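Side-chain contacts in 2-methyl-aconitate isomerase (Shewanella oneidensis, PDB 5K87), which catalyses the cis-trans isomerization of 2-methyl-aconitate, by base-catalysed proton abstraction, in the 2-methylcitrate cycle that degrades propionate: residues 365-370 against 376-381; 332-335 against 340-343; 77-82 against 117-122. The protein carries 1 engineered substitution. All coordinates share one frame; numbering follows the deposited sequence.

In the fold
Contact 3 (77-82 against 117-122) comes first, in the N-terminal half: it closes a loop of 34 residues, setting strand 75-81 against helix 113-122. Contact 2 follows much later and closes the four-residue link between segments 332-335 and 340-343, joining helices 324-334 and 340-344. Contact 1 then closes the short hairpin of strands 360-371 and 374-391. The three lie in series, none nesting or crossing. Contacts 1 and 2 touch: V377 CG2 packs 3.8 Å from T332 CG2, which sets the hairpin against helix 324-334. Contact 3 stands apart, its centre about 26 Å from that of contact 1 and about 32 Å from that of contact 2, on the far side of the chain's centre from contact 2.

Contact 1. Residues 365-370 against 376-381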
loop_
_atom_site.group_PDB
_atom_site.type_symbol
_atom_site.label_atom_id
_atom_site.label_comp_id
_atom_site.label_asym_id
_atom_site.label_seq_id
_atom_site.Cartn_x
_atom_site.Cartn_y
_atom_site.Cartn_z
ATOM N N GLY A 365 6.059 -17.725 23.094
ATOM C CA GLY A 365 6.326 -18.325 24.391
ATOM C C GLY A 365 6.566 -17.243 25.418
ATOM O O GLY A 365 7.224 -16.256 25.123
ATOM N N ALA A 366 6.024 -17.407 26.619
ATOM C CA ALA A 366 6.286 -16.461 27.699
ATOM C C ALA A 366 6.573 -17.221 28.975
ATOM O O ALA A 366 5.802 -18.099 29.379
ATOM C CB ALA A 366 5.121 -15.520 27.897
ATOM N N GLN A 367 7.690 -16.873 29.601
ATOM C CA GLN A 367 8.182 -17.572 30.781
ATOM C C GLN A 367 7.728 -16.871 32.062
ATOM O O GLN A 367 8.321 -15.870 32.473
ATOM C CB GLN A 367 9.705 -17.648 30.719
ATOM C CG GLN A 367 10.362 -18.396 31.864
ATOM C CD GLN A 367 11.877 -18.361 31.775
ATOM O OE1 GLN A 367 12.446 -17.792 30.841
ATOM N NE2 GLN A 367 12.540 -18.975 32.751
ATOM N N ALA A 368 6.662 -17.391 32.670
ATOM C CA ALA A 368 6.124 -16.844 33.915
ATOM C C ALA A 368 6.553 -17.684 35.104
ATOM O O ALA A 368 6.355 -18.899 35.121
ATOM C CB ALA A 368 4.613 -16.765 33.861
ATOM N N VAL A 369 7.147 -17.027 36.093
ATOM C CA VAL A 369 7.587 -17.708 37.302
ATOM C C VAL A 369 7.109 -16.915 38.507
ATOM O O VAL A 369 7.035 -15.687 38.478
ATOM C CB VAL A 369 9.132 -17.894 37.350
ATOM C CG1 VAL A 369 9.658 -18.422 36.024
ATOM C CG2 VAL A 369 9.840 -16.610 37.727
ATOM N N GLN A 370 6.761 -17.628 39.568
ATOM C CA GLN A 370 6.351 -16.974 40.795
ATOM C C GLN A 370 7.574 -16.494 41.549
ATOM O O GLN A 370 8.598 -17.163 41.574
ATOM C CB GLN A 370 5.539 -17.936 41.662
ATOM C CG GLN A 370 4.134 -18.191 41.140
ATOM C CD GLN A 370 3.091 -17.382 41.878
ATOM O OE1 GLN A 370 3.011 -17.431 43.107
ATOM N NE2 GLN A 370 2.289 -16.629 41.139
ATOM N N THR A 376 6.029 -13.099 37.806
ATOM C CA THR A 376 6.972 -12.320 37.027
ATOM C C THR A 376 7.104 -13.001 35.673
ATOM O O THR A 376 7.051 -14.232 35.574
ATOM C CB THR A 376 8.351 -12.270 37.685
ATOM O OG1 THR A 376 8.911 -13.586 37.702
ATOM C CG2 THR A 376 8.248 -11.743 39.109
ATOM N N VAL A 377 7.257 -12.203 34.624
ATOM C CA VAL A 377 7.503 -12.755 33.301
ATOM C C VAL A 377 8.895 -12.365 32.839
ATOM O O VAL A 377 9.196 -11.193 32.618
ATOM C CB VAL A 377 6.442 -12.329 32.277
ATOM C CG1 VAL A 377 6.790 -12.882 30.904
ATOM C CG2 VAL A 377 5.075 -12.829 32.715
ATOM N N ILE A 378 9.752 -13.364 32.722
ATOM C CA ILE A 378 11.155 -13.148 32.426
ATOM C C ILE A 378 11.365 -12.661 30.992
ATOM O O ILE A 378 12.170 -11.759 30.741
ATOM C CB ILE A 378 11.944 -14.446 32.668
ATOM C CG1 ILE A 378 11.888 -14.820 34.153
ATOM C CG2 ILE A 378 13.382 -14.302 32.199
ATOM C CD1 ILE A 378 12.543 -16.139 34.483
ATOM N N LYS A 379 10.644 -13.271 30.062
ATOM C CA LYS A 379 10.779 -12.931 28.654
ATOM C C LYS A 379 9.629 -13.527 27.872
ATOM O O LYS A 379 8.973 -14.480 28.318
ATOM C CB LYS A 379 12.106 -13.443 28.087
ATOM C CG LYS A 379 12.213 -14.955 28.061
ATOM C CD LYS A 379 13.399 -15.431 27.225
ATOM C CE LYS A 379 14.723 -15.163 27.914
ATOM N NZ LYS A 379 15.870 -15.741 27.148
ATOM N N ALA A 380 9.381 -12.942 26.707
ATOM C CA ALA A 380 8.482 -13.513 25.718
ATOM C C ALA A 380 9.261 -13.678 24.424
ATOM O O ALA A 380 10.065 -12.814 24.059
ATOM C CB ALA A 380 7.283 -12.625 25.506
ATOM N N ILE A 381 9.041 -14.787 23.734
ATOM C CA ILE A 381 9.827 -15.095 22.546
ATOM C C ILE A 381 8.947 -15.460 21.366
ATOM O O ILE A 381 7.848 -16.003 21.529
ATOM C CB ILE A 381 10.816 -16.248 22.809
ATOM C CG1 ILE A 381 10.076 -17.567 22.984
ATOM C CG2 ILE A 381 11.671 -15.961 24.038
ATOM C CD1 ILE A 381 10.986 -18.771 23.014
#
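Q367 holds CG anti to its backbone N (chi1 -178°) and stays extended beyond it, which carries the terminal amide out alongside I378. The isoleucine lies over one face of that amide, its CD1 3.3 Å from Q367 NE2, while its CB stands over the same face nearer OE1. At the turn end of the hairpin the T376 hydroxyl sits between its own backbone N and carbonyl carbon (chi1 65°), and this turns OG1 back across the strands to donate to V369 O at 2.9 Å. T376 N donates to the same oxygen, also at 2.9 Å, and the two donors arrive from opposite faces of the carbonyl plane. V369 CG2 is pressed to 3.2 Å from T376 OG1, while its CG1 meets I378 CD1 at 4.0 Å.

The strands run antiparallel, at 169°, but a beta bulge shifts the register by one between A366 and A368. Q367 consequently faces two residues: its N donates to K379 O at 3.0 Å, and its O accepts from I378 N at 2.9 Å. Regular pairing holds on both sides of the bulge: G365 with I381 before it, V369 with T376 after it, both hydrogen-bonded pairs.

The alanines A366, A368 and A380, with V377, line one apolar face of the hairpin. V377 and A380 rest on T332 and V328 of helix 324-334, and A368 on the loop residues A335 and I336. Along its other edge strand 374-391 pairs with F183 of strand 179-184 and with N185, and K379 NZ makes a salt bridge to E182.

Contact 2. Residues 332-335 against 340-343; sequences TAAA and LVNL
A333 points its methyl at V341, where CB lies 3.7 Å from V341 CG2 and equally near V341 CB. The carbonyl oxygen of A333 has N342 CB close by and is hydrogen-bonded to T339 OG1 in the connecting loop. A334 comes next and takes the other branch of the valine: V341 CG1, anti to its own backbone N (chi1 178°), reaches 3.7 Å from A334 N and 3.8 Å from A334 CB. The two methyls of V341 are thereby divided between consecutive alanines. Here the C-terminal part of helix 324-334, the helix that begins at the substrate-binding G324, packs on the start of helix 340-344 across a short loop. A334 O accepts from N342 ND2 at 2.9 Å along a nearly straight N-H line (170°); the oxygen lies in the amide plane, whereas the donor is tilted from the carbonyl plane. ND2 also bonds G348 O, and OD1 takes G338 N, so three backbone groups fix the rotation of this buried amide. A leucine in place of N342 would probably leave A334 O and G348 O without this donor and G338 N without its acceptor. I220 of strand 213-221 packs on A333, and F228 of strand 225-230 on V341.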
loop_
_atom_site.group_PDB
_atom_site.type_symbol
_atom_site.label_atom_id
_atom_site.label_comp_id
_atom_site.label_asym_id
_atom_site.label_seq_id
_atom_site.Cartn_x
_atom_site.Cartn_y
_atom_site.Cartn_z
ATOM N N THR A 332 2.110 -13.390 27.106
ATOM C CA THR A 332 2.226 -13.052 28.520
ATOM C C THR A 332 0.915 -13.316 29.258
ATOM O O THR A 332 0.908 -13.963 30.318
ATOM C CB THR A 332 2.666 -11.582 28.704
ATOM O OG1 THR A 332 3.921 -11.377 28.040
ATOM C CG2 THR A 332 2.808 -11.233 30.178
ATOM N N ALA A 333 -0.199 -12.837 28.718
ATOM C CA ALA A 333 -1.476 -13.063 29.382
ATOM C C ALA A 333 -1.801 -14.549 29.437
ATOM O O ALA A 333 -2.370 -15.041 30.428
ATOM C CB ALA A 333 -2.598 -12.303 28.680
ATOM N N ALA A 334 -1.474 -15.271 28.372
ATOM C CA ALA A 334 -1.764 -16.697 28.324
ATOM C C ALA A 334 -1.009 -17.457 29.410
ATOM O O ALA A 334 -1.474 -18.508 29.870
ATOM C CB ALA A 334 -1.439 -17.272 26.967
ATOM N N ALA A 335 0.142 -16.931 29.819
ATOM C CA ALA A 335 0.983 -17.580 30.825
ATOM C C ALA A 335 0.526 -17.303 32.258
ATOM O O ALA A 335 1.046 -17.895 33.214
ATOM C CB ALA A 335 2.430 -17.143 30.652
ATOM N N LEU A 340 -8.361 -13.664 30.628
ATOM C CA LEU A 340 -9.265 -14.097 29.572
ATOM C C LEU A 340 -8.523 -14.839 28.464
ATOM O O LEU A 340 -9.069 -15.740 27.839
ATOM C CB LEU A 340 -10.026 -12.911 28.981
ATOM C CG LEU A 340 -11.059 -12.239 29.882
ATOM C CD1 LEU A 340 -11.953 -11.337 29.047
ATOM C CD2 LEU A 340 -11.886 -13.268 30.640
ATOM N N VAL A 341 -7.279 -14.440 28.213
ATOM C CA VAL A 341 -6.468 -15.089 27.196
ATOM C C VAL A 341 -6.131 -16.514 27.644
ATOM O O VAL A 341 -6.282 -17.475 26.899
ATOM C CB VAL A 341 -5.175 -14.290 26.942
ATOM C CG1 VAL A 341 -4.297 -14.995 25.928
ATOM C CG2 VAL A 341 -5.501 -12.858 26.484
ATOM N N ASN A 342 -5.684 -16.629 28.887
ATOM C CA ASN A 342 -5.395 -17.925 29.486
ATOM C C ASN A 342 -6.615 -18.845 29.446
ATOM O O ASN A 342 -6.509 -20.017 29.094
ATOM C CB ASN A 342 -4.918 -17.727 30.913
ATOM C CG ASN A 342 -4.734 -19.033 31.643
ATOM O OD1 ASN A 342 -5.607 -19.451 32.405
ATOM N ND2 ASN A 342 -3.608 -19.693 31.409
ATOM N N LEU A 343 -7.779 -18.299 29.767
ATOM C CA LEU A 343 -8.991 -19.105 29.818
ATOM C C LEU A 343 -9.429 -19.558 28.428
ATOM O O LEU A 343 -9.887 -20.685 28.254
ATOM C CB LEU A 343 -10.110 -18.348 30.528
ATOM C CG LEU A 343 -9.878 -18.107 32.024
ATOM C CD1 LEU A 343 -11.015 -17.287 32.603
ATOM C CD2 LEU A 343 -9.727 -19.420 32.782
#

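Contact 3. Residues 77-82 against 117-122; sequences VILSHS and GAFAIS
Around L79 and F119 the shortest polar bond within the two segments is the backbone bond from S122 N to A118 O, 3.0 Å, with I121 N to G117 O just behind at 3.2 Å. These bonds belong to the helix that carries F119, whose CB is directed toward strand 75-81; on the strand, L79 is held by backbone hydrogen bonds to F29 and L31. What passes between the two elements is apolar. L79 CD1 comes to 3.4 Å from F119 CD1, a close approach, and lies 3.9 Å from both F119 CG and F119 CB, so it sits at the root of the ring and meets it obliquely. F119 CG is anti to its backbone N (chi1 -179°), which places the ring so that F119 CD1 lies beside this methyl. Helix 113-122 follows shortly after C109, the inferred proton donor/acceptor, and the pairing is consistent with the diaminopimelate-epimerase fold, in which a helix packs inside a curled sheet. A120 N, 4.4 Å from L79 CD1, marks the margin of the patch. V89 and Y91 of strand 89-96 also touch L79, L125 touches it from the loop after the helix, and R30 packs on F119.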
loop_
_atom_site.group_PDB
_atom_site.type_symbol
_atom_site.label_atom_id
_atom_site.label_comp_id
_atom_site.label_asym_id
_atom_site.label_seq_id
_atom_site.Cartn_x
_atom_site.Cartn_y
_atom_site.Cartn_z
ATOM N N VAL A 77 11.303 4.054 11.425
ATOM C CA VAL A 77 12.221 3.583 12.452
ATOM C C VAL A 77 13.492 4.418 12.396
ATOM O O VAL A 77 14.039 4.658 11.311
ATOM C CB VAL A 77 12.586 2.100 12.217
ATOM C CG1 VAL A 77 13.685 1.646 13.162
ATOM C CG2 VAL A 77 11.356 1.208 12.346
ATOM N N ILE A 78 13.952 4.877 13.558
ATOM C CA ILE A 78 15.232 5.569 13.658
ATOM C C ILE A 78 16.134 4.798 14.611
ATOM O O ILE A 78 15.757 4.537 15.758
ATOM C CB ILE A 78 15.057 7.015 14.159
ATOM C CG1 ILE A 78 14.229 7.823 13.158
ATOM C CG2 ILE A 78 16.417 7.685 14.391
ATOM C CD1 ILE A 78 13.777 9.168 13.690
ATOM N N LEU A 79 17.310 4.425 14.119
ATOM C CA LEU A 79 18.265 3.651 14.901
ATOM C C LEU A 79 19.546 4.437 15.113
ATOM O O LEU A 79 19.953 5.216 14.245
ATOM C CB LEU A 79 18.590 2.340 14.185
ATOM C CG LEU A 79 17.363 1.474 13.873
ATOM C CD1 LEU A 79 17.726 0.154 13.216
ATOM C CD2 LEU A 79 16.554 1.209 15.129
ATOM N N SER A 80 20.193 4.205 16.251
ATOM C CA SER A 80 21.431 4.888 16.595
ATOM C C SER A 80 22.249 4.001 17.520
ATOM O O SER A 80 21.739 3.027 18.077
ATOM C CB SER A 80 21.114 6.193 17.309
ATOM O OG SER A 80 20.281 5.955 18.429
ATOM N N HIS A 81 23.524 4.343 17.682
ATOM C CA HIS A 81 24.370 3.704 18.694
ATOM C C HIS A 81 23.764 3.899 20.064
ATOM O O HIS A 81 23.258 4.973 20.384
ATOM C CB HIS A 81 25.758 4.344 18.727
ATOM C CG HIS A 81 26.564 4.126 17.491
ATOM N ND1 HIS A 81 27.138 2.910 17.178
ATOM C CD2 HIS A 81 26.918 4.972 16.496
ATOM C CE1 HIS A 81 27.795 3.016 16.039
ATOM N NE2 HIS A 81 27.680 4.259 15.604
ATOM N N SER A 82 23.839 2.866 20.892
ATOM C CA SER A 82 23.305 2.962 22.243
ATOM C C SER A 82 24.337 3.460 23.246
ATOM O O SER A 82 25.525 3.156 23.134
ATOM C CB SER A 82 22.777 1.612 22.708
ATOM O OG SER A 82 22.099 1.755 23.943
ATOM N N GLY A 117 17.344 -5.463 14.013
ATOM C CA GLY A 117 18.582 -6.192 14.231
ATOM C C GLY A 117 19.425 -6.249 12.975
ATOM O O GLY A 117 20.624 -5.975 13.009
ATOM N N ALA A 118 18.791 -6.609 11.865
ATOM C CA ALA A 118 19.479 -6.680 10.582
ATOM C C ALA A 118 20.032 -5.324 10.151
ATOM O O ALA A 118 21.178 -5.226 9.694
ATOM C CB ALA A 118 18.558 -7.235 9.519
ATOM N N PHE A 119 19.217 -4.276 10.276
ATOM C CA PHE A 119 19.632 -2.943 9.859
ATOM C C PHE A 119 20.852 -2.496 10.659
ATOM O O PHE A 119 21.806 -1.942 10.107
ATOM C CB PHE A 119 18.489 -1.936 10.017
ATOM C CG PHE A 119 18.847 -0.532 9.572
ATOM C CD1 PHE A 119 19.585 0.313 10.398
ATOM C CD2 PHE A 119 18.460 -0.064 8.335
ATOM C CE1 PHE A 119 19.915 1.608 9.989
ATOM C CE2 PHE A 119 18.781 1.230 7.927
ATOM C CZ PHE A 119 19.493 2.060 8.756
ATOM N N ALA A 120 20.822 -2.734 11.960
ATOM C CA ALA A 120 21.913 -2.309 12.818
ATOM C C ALA A 120 23.227 -2.966 12.409
ATOM O O ALA A 120 24.258 -2.299 12.323
ATOM C CB ALA A 120 21.590 -2.613 14.262
ATOM N N ILE A 121 23.189 -4.269 12.158
ATOM C CA ILE A 121 24.369 -4.998 11.707
ATOM C C ILE A 121 24.872 -4.447 10.372
ATOM O O ILE A 121 26.064 -4.182 10.201
ATOM C CB ILE A 121 24.068 -6.490 11.568
ATOM C CG1 ILE A 121 23.817 -7.105 12.948
ATOM C CG2 ILE A 121 25.221 -7.206 10.837
ATOM C CD1 ILE A 121 23.084 -8.413 12.897
ATOM N N SER A 122 23.956 -4.262 9.433
ATOM C CA SER A 122 24.314 -3.846 8.087
ATOM C C SER A 122 24.792 -2.410 7.986
ATOM O O SER A 122 25.393 -2.038 6.979
ATOM C CB SER A 122 23.131 -4.060 7.153
ATOM O OG SER A 122 22.813 -5.439 7.089
#